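Local coordinates for GH18329p (Drosophila melanogaster, PDB 5YGB), which binds the N-terminal tail of Piwi through its Tudor domain and takes part in piRNA metabolism, which represses transposons in the germline, at residues F127-V131 with I205-I210. The protein carries 1 engineered substitution. Numbering follows the deposited sequence. Where two conformers were deposited one is given.
Sequences FLANV and IADLMI
Leu128 and Val131 both pack against Ala206, joining the end of strand 124-128 and the turn after it to helix 205-211. The helix presents Ala206 and Ile210, one turn apart, with Met209 and Ile205 alongside. In Leu128, CB stays back near its own strand, 5.6 Å from Ala206 CB. CG lies anti to the backbone N (chi1 -169°) and faces the Ala206 methyl, with CG 4.2 Å from Ala206 CB; of its two methyls CD2 comes closer to the helix. CD2 sits over the backbone of Ala206, 3.8 Å from its CA and close to its N; the CG2 methyl of Ile205 bounds it as well, and the Met209 sulfur lies near it in one of that residue's two conformers. CD1 stands farther off.

Val131 comes in from the other end of the turn. Its CG1, anti to the carbonyl carbon (chi1 -58°), meets Ala206 CB methyl to methyl at 3.6 Å, and then reaches Ile210 CD1 at 4.1 Å. Asn130, whose positive phi (69°) turns the chain, offers Ile210 its backbone: its O lies 3.9 Å from Ile210 CD1. Ala129 O approaches Ala206 CB similarly.

Helix 144-154 supplies further cover, Phe150 packing on Leu128 and Leu153 on Ile205, while Trp142 touches Val131. Strand 124-128 belongs to the mixed sheet of the staphylococcal nuclease-like part that accompanies the Tudor core in an extended Tudor domain.

Leu128 CD2 and Val131 CG1 both come within 4.0 Å of Ala206 CA, beside its single methyl. The two segments share no hydrogen bond or salt bridge, and the contact, burying 230 Å², probably rests on van der Waals fit and burial of apolar groups, its Asn130 and Ile210 edge nearer solvent.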
loop_
_atom_site.group_PDB
_atom_site.type_symbol
_atom_site.label_atom_id
_atom_site.label_comp_id
_atom_site.label_asym_id
_atom_site.label_seq_id
_atom_site.Cartn_x
_atom_site.Cartn_y
_atom_site.Cartn_z
ATOM N N PHE A 127 -5.239 10.079 -2.776
ATOM C CA PHE A 127 -5.238 10.490 -4.174
ATOM C C PHE A 127 -4.488 11.811 -4.320
ATOM O O PHE A 127 -4.311 12.545 -3.345
ATOM C CB PHE A 127 -6.683 10.583 -4.727
ATOM C CG PHE A 127 -7.513 11.727 -4.171
ATOM C CD1 PHE A 127 -8.177 11.597 -2.959
ATOM C CD2 PHE A 127 -7.682 12.897 -4.896
ATOM C CE1 PHE A 127 -8.966 12.625 -2.461
ATOM C CE2 PHE A 127 -8.471 13.925 -4.400
ATOM C CZ PHE A 127 -9.112 13.783 -3.182
ATOM N N LEU A 128 -4.013 12.085 -5.528
ATOM C CA LEU A 128 -3.334 13.344 -5.800
ATOM C C LEU A 128 -4.390 14.406 -6.042
ATOM O O LEU A 128 -5.186 14.280 -6.964
ATOM C CB LEU A 128 -2.402 13.227 -7.010
ATOM C CG LEU A 128 -1.430 14.386 -7.246
ATOM C CD1 LEU A 128 -0.417 14.444 -6.103
ATOM C CD2 LEU A 128 -0.735 14.222 -8.598
ATOM N N ALA A 129 -4.419 15.437 -5.203
ATOM C CA ALA A 129 -5.435 16.482 -5.331
ATOM C C ALA A 129 -5.291 17.301 -6.613
ATOM O O ALA A 129 -4.196 17.464 -7.152
ATOM C CB ALA A 129 -5.386 17.397 -4.122
ATOM N N ASN A 130 -6.431 17.789 -7.096
ATOM C CA ASN A 130 -6.500 18.798 -8.163
ATOM C C ASN A 130 -6.053 18.322 -9.545
ATOM O O ASN A 130 -5.680 19.139 -10.393
ATOM C CB ASN A 130 -5.695 20.038 -7.757
ATOM C CG ASN A 130 -6.179 20.645 -6.445
ATOM O OD1 ASN A 130 -7.382 20.837 -6.248
ATOM N ND2 ASN A 130 -5.249 20.939 -5.545
ATOM N N VAL A 131 -6.110 17.014 -9.782
ATOM C CA VAL A 131 -5.858 16.462 -11.112
ATOM C C VAL A 131 -6.935 15.477 -11.556
ATOM O O VAL A 131 -7.635 14.869 -10.737
ATOM C CB VAL A 131 -4.495 15.723 -11.199
ATOM C CG1 VAL A 131 -3.348 16.642 -10.828
ATOM C CG2 VAL A 131 -4.499 14.465 -10.327
ATOM N N ILE A 205 3.990 17.957 -7.734
ATOM C CA ILE A 205 3.887 16.869 -8.696
ATOM C C ILE A 205 2.618 16.993 -9.560
ATOM O O ILE A 205 2.660 16.713 -10.751
ATOM C CB ILE A 205 3.965 15.502 -7.966
ATOM C CG1 ILE A 205 5.420 15.261 -7.544
ATOM C CG2 ILE A 205 3.472 14.364 -8.856
ATOM C CD1 ILE A 205 5.674 13.951 -6.829
ATOM N N ALA A 206 1.511 17.452 -8.981
ATOM C CA ALA A 206 0.300 17.725 -9.756
ATOM C C ALA A 206 0.581 18.734 -10.865
ATOM O O ALA A 206 0.164 18.549 -12.013
ATOM C CB ALA A 206 -0.808 18.241 -8.855
ATOM N N ASP A 207 1.292 19.807 -10.528
ATOM C CA ASP A 207 1.554 20.844 -11.517
ATOM C C ASP A 207 2.552 20.366 -12.566
ATOM O O ASP A 207 2.441 20.749 -13.737
ATOM C CB ASP A 207 2.034 22.124 -10.835
ATOM C CG ASP A 207 0.900 22.870 -10.147
ATOM O OD1 ASP A 207 -0.267 22.660 -10.537
ATOM O OD2 ASP A 207 1.167 23.654 -9.216
ATOM N N LEU A 208 3.511 19.534 -12.174
ATOM C CA LEU A 208 4.406 18.920 -13.151
ATOM C C LEU A 208 3.627 18.031 -14.125
ATOM O O LEU A 208 3.850 18.085 -15.337
ATOM C CB LEU A 208 5.497 18.116 -12.451
ATOM C CG LEU A 208 6.564 18.939 -11.739
ATOM C CD1 LEU A 208 7.450 18.032 -10.897
ATOM C CD2 LEU A 208 7.403 19.716 -12.751
ATOM N N MET A 209 2.703 17.227 -13.612
ATOM C CA MET A 209 1.937 16.355 -14.491
ATOM C C MET A 209 1.032 17.143 -15.436
ATOM O O MET A 209 0.937 16.801 -16.608
ATOM C CB MET A 209 1.122 15.357 -13.680
ATOM C CG MET A 209 1.992 14.356 -12.936
ATOM S SD MET A 209 1.048 13.006 -12.217
ATOM C CE MET A 209 0.416 12.176 -13.680
ATOM N N ILE A 210 0.404 18.208 -14.943
ATOM C CA ILE A 210 -0.470 19.027 -15.774
ATOM C C ILE A 210 0.332 19.771 -16.837
ATOM O O ILE A 210 -0.009 19.724 -18.019
ATOM C CB ILE A 210 -1.268 20.040 -14.920
ATOM C CG1 ILE A 210 -2.265 19.292 -14.035
ATOM C CG2 ILE A 210 -2.017 21.019 -15.817
ATOM C CD1 ILE A 210 -2.919 20.159 -12.954
#